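Local atomic coordinates of putative prolyl-tRNA synthetase (Leishmania major, PDB entry 5XIL), a protein that probably charges tRNA(Pro) with L-proline at the expense of ATP, as a class II aminoacyl-tRNA synthetase that also carries a zinc-binding C-terminal domain. Residues 445-450 against 492-497; 432-437 against 505-510. All blocks are in the same frame, centred on the assembly; numbering follows the deposited sequence.

Interaction 1 (445-450 against 492-497); sequences NQVKKD and ECICKG. With ZN (zinc ion), chain B.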
ATOM      1  N   ASN A 445     -21.853 -29.289  19.784  1.00 20.97           N
ATOM      2  CA  ASN A 445     -23.147 -28.632  19.876  1.00 20.56           C
ATOM      3  C   ASN A 445     -23.736 -28.671  21.318  1.00 19.75           C
ATOM      4  O   ASN A 445     -24.330 -27.712  21.798  1.00 22.87           O
ATOM      5  CB  ASN A 445     -24.102 -29.357  18.906  1.00 26.51           C
ATOM      6  CG  ASN A 445     -23.990 -28.846  17.482  1.00 30.30           C
ATOM      7  OD1 ASN A 445     -23.643 -27.707  17.247  1.00 30.86           O
ATOM      8  ND2 ASN A 445     -24.312 -29.681  16.523  1.00 32.81           N
ATOM      9  N   GLN A 446     -23.614 -29.835  21.956  1.00 20.32           N
ATOM     10  CA  GLN A 446     -24.095 -30.013  23.301  1.00 20.48           C
ATOM     11  C   GLN A 446     -23.335 -29.083  24.294  1.00 20.05           C
ATOM     12  O   GLN A 446     -23.933 -28.428  25.136  1.00 21.21           O
ATOM     13  CB  GLN A 446     -23.901 -31.448  23.740  1.00 24.05           C
ATOM     14  CG  GLN A 446     -24.775 -31.753  24.964  1.00 26.30           C
ATOM     15  CD  GLN A 446     -24.411 -33.026  25.650  1.00 29.35           C
ATOM     16  OE1 GLN A 446     -24.225 -34.071  25.001  1.00 33.08           O
ATOM     17  NE2 GLN A 446     -24.309 -32.974  26.978  1.00 31.13           N
ATOM     18  N   VAL A 447     -22.019 -29.000  24.126  1.00 19.90           N
ATOM     19  CA  VAL A 447     -21.243 -28.055  24.967  1.00 17.97           C
ATOM     20  C   VAL A 447     -21.805 -26.636  24.873  1.00 16.70           C
ATOM     21  O   VAL A 447     -22.006 -25.974  25.896  1.00 16.99           O
ATOM     22  CB  VAL A 447     -19.766 -28.128  24.623  1.00 16.67           C
ATOM     23  CG1 VAL A 447     -19.012 -26.957  25.293  1.00 16.70           C
ATOM     24  CG2 VAL A 447     -19.201 -29.473  25.031  1.00 18.29           C
ATOM     25  N   LYS A 448     -22.082 -26.156  23.657  1.00 16.30           N
ATOM     26  CA  LYS A 448     -22.544 -24.800  23.505  1.00 18.82           C
ATOM     27  C   LYS A 448     -23.956 -24.616  24.073  1.00 19.28           C
ATOM     28  O   LYS A 448     -24.291 -23.646  24.764  1.00 17.99           O
ATOM     29  CB  LYS A 448     -22.413 -24.373  22.041  1.00 19.74           C
ATOM     30  CG  LYS A 448     -22.679 -22.901  21.781  1.00 23.27           C
ATOM     31  CD  LYS A 448     -22.389 -22.592  20.301  1.00 26.71           C
ATOM     32  CE  LYS A 448     -22.245 -21.125  19.988  1.00 28.20           C
ATOM     33  NZ  LYS A 448     -23.509 -20.377  20.182  1.00 29.98           N
ATOM     34  N   LYS A 449     -24.809 -25.594  23.842  1.00 20.44           N
ATOM     35  CA  LYS A 449     -26.144 -25.545  24.424  1.00 22.40           C
ATOM     36  C   LYS A 449     -26.179 -25.566  25.941  1.00 18.09           C
ATOM     37  O   LYS A 449     -26.784 -24.714  26.526  1.00 22.29           O
ATOM     38  CB  LYS A 449     -26.960 -26.780  23.959  1.00 24.49           C
ATOM     39  CG  LYS A 449     -28.331 -26.867  24.580  1.00 33.93           C
ATOM     40  CD  LYS A 449     -29.040 -28.133  24.014  1.00 39.16           C
ATOM     41  CE  LYS A 449     -30.495 -28.278  24.487  1.00 44.33           C
ATOM     42  NZ  LYS A 449     -30.661 -28.566  25.927  1.00 47.70           N
ATOM     43  N   ASP A 450     -25.485 -26.518  26.518  1.00 16.71           N
ATOM     44  CA  ASP A 450     -25.471 -26.776  27.977  1.00 18.12           C
ATOM     45  C   ASP A 450     -24.795 -25.613  28.687  1.00 17.57           C
ATOM     46  O   ASP A 450     -25.228 -25.162  29.777  1.00 17.54           O
ATOM     47  CB  ASP A 450     -24.686 -28.068  28.287  1.00 18.59           C
ATOM     48  CG  ASP A 450     -25.446 -29.369  27.931  1.00 21.58           C
ATOM     49  OD1 ASP A 450     -26.618 -29.290  27.547  1.00 26.50           O
ATOM     50  OD2 ASP A 450     -24.870 -30.443  28.080  1.00 23.02           O
ATOM     51  N   GLU A 492     -12.388 -38.827  29.132  1.00 22.88           N
ATOM     52  CA  GLU A 492     -13.616 -38.830  28.399  1.00 24.73           C
ATOM     53  C   GLU A 492     -13.857 -37.527  27.694  1.00 23.38           C
ATOM     54  O   GLU A 492     -13.406 -36.471  28.146  1.00 18.27           O
ATOM     55  CB  GLU A 492     -14.803 -39.069  29.318  1.00 27.66           C
ATOM     56  CG  GLU A 492     -14.692 -40.403  30.026  1.00 34.85           C
ATOM     57  CD  GLU A 492     -13.587 -40.390  31.118  1.00 40.50           C
ATOM     58  OE1 GLU A 492     -13.372 -39.342  31.821  1.00 40.21           O
ATOM     59  OE2 GLU A 492     -12.881 -41.414  31.244  1.00 47.06           O
ATOM     60  N   CYS A 493     -14.576 -37.582  26.578  1.00 19.23           N
ATOM     61  CA  CYS A 493     -15.048 -36.329  25.971  1.00 19.80           C
ATOM     62  C   CYS A 493     -15.757 -35.415  27.001  1.00 20.76           C
ATOM     63  O   CYS A 493     -16.460 -35.876  27.879  1.00 17.72           O
ATOM     64  CB  CYS A 493     -15.907 -36.693  24.777  1.00 19.86           C
ATOM     65  SG  CYS A 493     -16.671 -35.348  23.938  1.00 21.71           S
ATOM     66  N   ILE A 494     -15.571 -34.085  26.890  1.00 19.05           N
ATOM     67  CA  ILE A 494     -15.987 -33.155  27.959  1.00 18.57           C
ATOM     68  C   ILE A 494     -17.468 -32.998  28.192  1.00 19.85           C
ATOM     69  O   ILE A 494     -17.867 -32.600  29.308  1.00 18.40           O
ATOM     70  CB  ILE A 494     -15.346 -31.732  27.737  1.00 18.37           C
ATOM     71  CG1 ILE A 494     -15.498 -30.795  28.978  1.00 18.61           C
ATOM     72  CG2 ILE A 494     -15.978 -31.114  26.477  1.00 17.25           C
ATOM     73  CD1 ILE A 494     -14.975 -31.409  30.274  1.00 17.20           C
ATOM     74  N   CYS A 495     -18.306 -33.234  27.179  1.00 21.07           N
ATOM     75  CA  CYS A 495     -19.698 -32.901  27.293  1.00 22.72           C
ATOM     76  C   CYS A 495     -20.377 -33.702  28.401  1.00 21.99           C
ATOM     77  O   CYS A 495     -19.960 -34.793  28.771  1.00 20.90           O
ATOM     78  CB  CYS A 495     -20.534 -32.976  25.992  1.00 27.62           C
ATOM     79  SG  CYS A 495     -20.236 -34.396  24.975  1.00 36.18           S
ATOM     80  N   LYS A 496     -21.393 -33.061  28.934  1.00 22.61           N
ATOM     81  CA  LYS A 496     -22.104 -33.538  30.113  1.00 25.07           C
ATOM     82  C   LYS A 496     -22.774 -34.853  29.783  1.00 25.38           C
ATOM     83  O   LYS A 496     -23.574 -34.916  28.850  1.00 27.93           O
ATOM     84  CB  LYS A 496     -23.125 -32.540  30.509  1.00 27.64           C
ATOM     85  CG  LYS A 496     -23.742 -32.851  31.856  1.00 32.85           C
ATOM     86  CD  LYS A 496     -24.814 -31.851  32.186  1.00 34.99           C
ATOM     87  CE  LYS A 496     -26.091 -32.105  31.425  1.00 39.71           C
ATOM     88  NZ  LYS A 496     -26.994 -30.924  31.529  1.00 42.46           N
ATOM     89  N   GLY A 497     -22.438 -35.869  30.551  1.00 28.21           N
ATOM     90  CA  GLY A 497     -22.905 -37.217  30.307  1.00 34.17           C
ATOM     91  C   GLY A 497     -22.089 -38.007  29.297  1.00 38.71           C
ATOM     92  O   GLY A 497     -22.333 -39.192  29.147  1.00 34.66           O
TER
HETATM   93 ZN    ZN B1001     -17.967 -36.691  22.471  1.00 16.72          ZN
HETATM   94  O   HOH W   1     -22.061 -30.373  27.954  1.00 20.13           O
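The amide nitrogen NE2 of Gln-446 is gripped twice: it donates to the backbone O of Lys-496 at 2.8 Å and to OD2 of Asp-450, also at 2.8 Å. Both acceptors lie within 2° of the amide plane, which fixes the rotation of the amide. The carbonyl of Lys-496 takes its bond in the carbonyl plane, on a lone pair, whereas OD2 is met on the syn side, 24° out of the carboxylate plane. Gln-446 suits the place because its amide has two N-H groups for two acceptors and its chain, extended beyond CG (chi2 -166°), carries them from helix to loop. OD2 also accepts from a water that in turn accepts from Lys-496 N at 2.9 Å, bridging helix and loop. Lys-496 NZ stays 4.1 Å from OD2, too far for a salt bridge, though its charge would probably help keep the carboxylate ionised. This loop belongs to the zinc site of the C-terminal domain: Cys-493 SG binds the zinc ion at 2.4 Å beside Cys-438 and Cys-443, while Cys-495 is disulfide-bonded to Cys-498. Nearby, small branched Val-447 places CG2 3.9 Å from both Cys-495 CB and CG2 of Ile-494, whose side chain crosses it at about a right angle.

Interaction 2 (432-437 against 505-510); sequences LILAPW and WVLFGR
Strands 432-437 and 505-509 run antiparallel with a marked twist, their short axes at 142°, and two hydrogen-bonded pairs, Ile-433 with Phe-508 and Ala-435 with Val-506, supply four backbone bonds. The shortest, from Phe-508 N to Ile-433 O, measures 2.7 Å. Between and beyond these pairs lie the non-hydrogen-bonded pairs Leu-434 with Leu-507 and Pro-436 with Trp-505; proline, having no N-H to give, fits such a position well. Its ring lies side by side with the indole, CG standing over one face of the six-membered ring as a CH-pi contact, 4.2 Å from the ring centroid, and CD reaching CZ3 of Trp-505 at 3.5 Å. Leu-434 O comes to the edge of the same indole, which donates a hydrogen bond from NE1 to Glu-486 O and makes a cation-pi contact with Arg-416. On this face Leu-434 also sends CD2 obliquely across to CB of Leu-507, 4.0 Å away. The other face carries Ile-433, Ala-435, Val-506 and Phe-508. Ala-435 is small enough to sit beside the Phe-508 ring, its CB 3.9 Å from CE2, and Phe-423 meets that ring edge-to-face. Trp-437 sets CB 3.7 Å from CG1 of Val-506, and its NE1 donates a hydrogen bond to Ala-440 O. This is an antiparallel pairing within the zinc-binding C-terminal part, extended by strand 475-480 beside 504-509 and by the parallel strand 414-416 beside 432-437, and ending, at Trp-437, beside the zinc site.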
ATOM      1  N   LEU A 432     -10.541 -19.000  28.883  1.00 11.56           N
ATOM      2  CA  LEU A 432     -10.765 -19.955  27.801  1.00 10.96           C
ATOM      3  C   LEU A 432     -10.491 -21.287  28.371  1.00 11.58           C
ATOM      4  O   LEU A 432      -9.842 -21.434  29.451  1.00 11.36           O
ATOM      5  CB  LEU A 432      -9.879 -19.710  26.603  1.00 11.63           C
ATOM      6  CG  LEU A 432      -9.859 -18.322  26.008  1.00 11.40           C
ATOM      7  CD1 LEU A 432      -9.022 -18.261  24.748  1.00 11.20           C
ATOM      8  CD2 LEU A 432     -11.257 -17.830  25.781  1.00 11.94           C
ATOM      9  N   ILE A 433     -10.937 -22.316  27.641  1.00 11.87           N
ATOM     10  CA  ILE A 433     -10.858 -23.671  28.161  1.00 11.88           C
ATOM     11  C   ILE A 433     -10.275 -24.594  27.142  1.00 13.44           C
ATOM     12  O   ILE A 433     -10.700 -24.594  25.979  1.00 14.06           O
ATOM     13  CB  ILE A 433     -12.284 -24.182  28.518  1.00 13.22           C
ATOM     14  CG1 ILE A 433     -12.842 -23.405  29.725  1.00 13.55           C
ATOM     15  CG2 ILE A 433     -12.240 -25.684  28.838  1.00 12.79           C
ATOM     16  CD1 ILE A 433     -14.345 -23.620  29.980  1.00 15.74           C
ATOM     17  N   LEU A 434      -9.298 -25.365  27.541  1.00 12.12           N
ATOM     18  CA  LEU A 434      -8.846 -26.513  26.749  1.00 14.40           C
ATOM     19  C   LEU A 434      -9.418 -27.756  27.359  1.00 14.39           C
ATOM     20  O   LEU A 434      -9.225 -28.017  28.546  1.00 14.94           O
ATOM     21  CB  LEU A 434      -7.313 -26.599  26.806  1.00 15.76           C
ATOM     22  CG  LEU A 434      -6.526 -25.855  25.804  1.00 21.17           C
ATOM     23  CD1 LEU A 434      -5.056 -26.029  26.192  1.00 26.50           C
ATOM     24  CD2 LEU A 434      -6.783 -26.401  24.391  1.00 19.73           C
ATOM     25  N   ALA A 435     -10.194 -28.493  26.585  1.00 15.45           N
ATOM     26  CA  ALA A 435     -10.910 -29.643  27.095  1.00 15.31           C
ATOM     27  C   ALA A 435     -10.779 -30.819  26.109  1.00 16.29           C
ATOM     28  O   ALA A 435     -10.574 -30.601  24.892  1.00 14.15           O
ATOM     29  CB  ALA A 435     -12.389 -29.288  27.258  1.00 16.87           C
ATOM     30  N   PRO A 436     -10.915 -32.062  26.623  1.00 17.31           N
ATOM     31  CA  PRO A 436     -10.827 -33.275  25.794  1.00 15.92           C
ATOM     32  C   PRO A 436     -12.074 -33.377  24.993  1.00 15.66           C
ATOM     33  O   PRO A 436     -13.165 -33.097  25.511  1.00 14.73           O
ATOM     34  CB  PRO A 436     -10.796 -34.426  26.799  1.00 17.50           C
ATOM     35  CG  PRO A 436     -10.422 -33.788  28.110  1.00 18.26           C
ATOM     36  CD  PRO A 436     -10.932 -32.377  28.070  1.00 17.75           C
ATOM     37  N   TRP A 437     -11.947 -33.768  23.729  1.00 15.33           N
ATOM     38  CA  TRP A 437     -13.118 -33.844  22.815  1.00 15.44           C
ATOM     39  C   TRP A 437     -12.972 -35.104  21.944  1.00 15.82           C
ATOM     40  O   TRP A 437     -11.856 -35.461  21.578  1.00 14.53           O
ATOM     41  CB  TRP A 437     -13.112 -32.616  21.927  1.00 15.42           C
ATOM     42  CG  TRP A 437     -14.232 -32.503  20.946  1.00 17.76           C
ATOM     43  CD1 TRP A 437     -15.559 -32.817  21.136  1.00 19.65           C
ATOM     44  CD2 TRP A 437     -14.128 -32.068  19.601  1.00 16.95           C
ATOM     45  NE1 TRP A 437     -16.289 -32.557  19.990  1.00 20.69           N
ATOM     46  CE2 TRP A 437     -15.434 -32.103  19.033  1.00 18.27           C
ATOM     47  CE3 TRP A 437     -13.072 -31.690  18.805  1.00 16.01           C
ATOM     48  CZ2 TRP A 437     -15.689 -31.710  17.740  1.00 18.68           C
ATOM     49  CZ3 TRP A 437     -13.337 -31.286  17.548  1.00 16.08           C
ATOM     50  CH2 TRP A 437     -14.628 -31.308  17.006  1.00 17.59           C
ATOM     51  N   TRP A 505      -7.374 -32.360  22.334  1.00 14.56           N
ATOM     52  CA  TRP A 505      -7.845 -31.237  23.150  1.00 14.32           C
ATOM     53  C   TRP A 505      -8.334 -30.179  22.220  1.00 14.44           C
ATOM     54  O   TRP A 505      -7.762 -30.003  21.171  1.00 14.22           O
ATOM     55  CB  TRP A 505      -6.699 -30.679  23.989  1.00 15.66           C
ATOM     56  CG  TRP A 505      -6.172 -31.642  25.011  1.00 16.19           C
ATOM     57  CD1 TRP A 505      -5.231 -32.602  24.832  1.00 16.90           C
ATOM     58  CD2 TRP A 505      -6.536 -31.702  26.389  1.00 15.68           C
ATOM     59  NE1 TRP A 505      -4.971 -33.250  26.014  1.00 16.35           N
ATOM     60  CE2 TRP A 505      -5.755 -32.731  26.985  1.00 16.75           C
ATOM     61  CE3 TRP A 505      -7.440 -31.013  27.164  1.00 15.27           C
ATOM     62  CZ2 TRP A 505      -5.842 -33.057  28.340  1.00 17.41           C
ATOM     63  CZ3 TRP A 505      -7.564 -31.341  28.482  1.00 17.43           C
ATOM     64  CH2 TRP A 505      -6.747 -32.373  29.077  1.00 17.44           C
ATOM     65  N   VAL A 506      -9.383 -29.470  22.557  1.00 13.65           N
ATOM     66  CA  VAL A 506      -9.840 -28.363  21.699  1.00 14.14           C
ATOM     67  C   VAL A 506     -10.024 -27.155  22.623  1.00 13.08           C
ATOM     68  O   VAL A 506     -10.251 -27.314  23.817  1.00 10.97           O
ATOM     69  CB  VAL A 506     -11.155 -28.724  20.959  1.00 16.55           C
ATOM     70  CG1 VAL A 506     -12.271 -28.984  21.898  1.00 19.08           C
ATOM     71  CG2 VAL A 506     -11.636 -27.638  19.963  1.00 17.10           C
ATOM     72  N   LEU A 507      -9.807 -25.980  22.075  1.00 12.05           N
ATOM     73  CA  LEU A 507      -9.997 -24.727  22.772  1.00 11.54           C
ATOM     74  C   LEU A 507     -11.394 -24.215  22.590  1.00 12.38           C
ATOM     75  O   LEU A 507     -11.821 -23.995  21.432  1.00 11.69           O
ATOM     76  CB  LEU A 507      -8.948 -23.749  22.228  1.00 13.97           C
ATOM     77  CG  LEU A 507      -8.905 -22.374  22.825  1.00 14.74           C
ATOM     78  CD1 LEU A 507      -8.402 -22.449  24.244  1.00 15.50           C
ATOM     79  CD2 LEU A 507      -7.983 -21.522  21.939  1.00 15.91           C
ATOM     80  N   PHE A 508     -12.087 -24.028  23.734  1.00 11.28           N
ATOM     81  CA  PHE A 508     -13.448 -23.513  23.816  1.00 12.84           C
ATOM     82  C   PHE A 508     -13.428 -22.143  24.503  1.00 12.51           C
ATOM     83  O   PHE A 508     -12.521 -21.849  25.287  1.00 12.66           O
ATOM     84  CB  PHE A 508     -14.295 -24.327  24.699  1.00 13.68           C
ATOM     85  CG  PHE A 508     -14.676 -25.693  24.172  1.00 14.06           C
ATOM     86  CD1 PHE A 508     -15.826 -25.851  23.447  1.00 14.85           C
ATOM     87  CD2 PHE A 508     -13.988 -26.774  24.559  1.00 15.25           C
ATOM     88  CE1 PHE A 508     -16.240 -27.143  23.038  1.00 16.90           C
ATOM     89  CE2 PHE A 508     -14.386 -28.055  24.163  1.00 17.39           C
ATOM     90  CZ  PHE A 508     -15.484 -28.228  23.409  1.00 14.51           C
ATOM     91  N   GLY A 509     -14.408 -21.336  24.150  1.00 12.32           N
ATOM     92  CA  GLY A 509     -14.674 -20.101  24.866  1.00 12.79           C
ATOM     93  C   GLY A 509     -15.898 -19.389  24.464  1.00 12.05           C
ATOM     94  O   GLY A 509     -16.440 -19.590  23.361  1.00 13.01           O
ATOM     95  N   ARG A 510     -16.330 -18.475  25.307  1.00 12.62           N
ATOM     96  CA  ARG A 510     -17.184 -17.407  24.832  1.00 12.65           C
ATOM     97  C   ARG A 510     -16.391 -16.541  23.839  1.00 15.05           C
ATOM     98  O   ARG A 510     -15.186 -16.374  24.009  1.00 13.16           O
ATOM     99  CB  ARG A 510     -17.675 -16.588  26.029  1.00 13.42           C
ATOM    100  CG  ARG A 510     -18.547 -17.398  26.985  1.00 13.80           C
ATOM    101  CD  ARG A 510     -18.956 -16.594  28.202  1.00 16.02           C
ATOM    102  NE  ARG A 510     -19.823 -17.396  29.068  1.00 15.96           N
ATOM    103  CZ  ARG A 510     -19.924 -17.250  30.385  1.00 16.60           C
ATOM    104  NH1 ARG A 510     -19.196 -16.322  31.021  1.00 15.54           N
ATOM    105  NH2 ARG A 510     -20.701 -18.076  31.080  1.00 18.13           N
TER

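Both contacts belong to the C-terminal domain of the synthetase, with centres about 11 Å apart. Along the chain, interaction 1 is nested within interaction 2: strand 432-437 comes first, then helix 441-455, the loop holding 492-497 and finally strand 504-509. The helix and loop pack on the face that carries Ala-435 and Phe-508. Val-447 CG1 meets Phe-508 CE1 at 3.6 Å, Ile-494 CG1 lies 3.9 Å from Ala-435 CB, and Ile-494 N is probably hydrogen-bonded to Pro-436 O at 2.9 Å. The zinc ligands Cys-438, Cys-443 and Cys-493 thus come from chain segments that the sheet and its packed helix bring together.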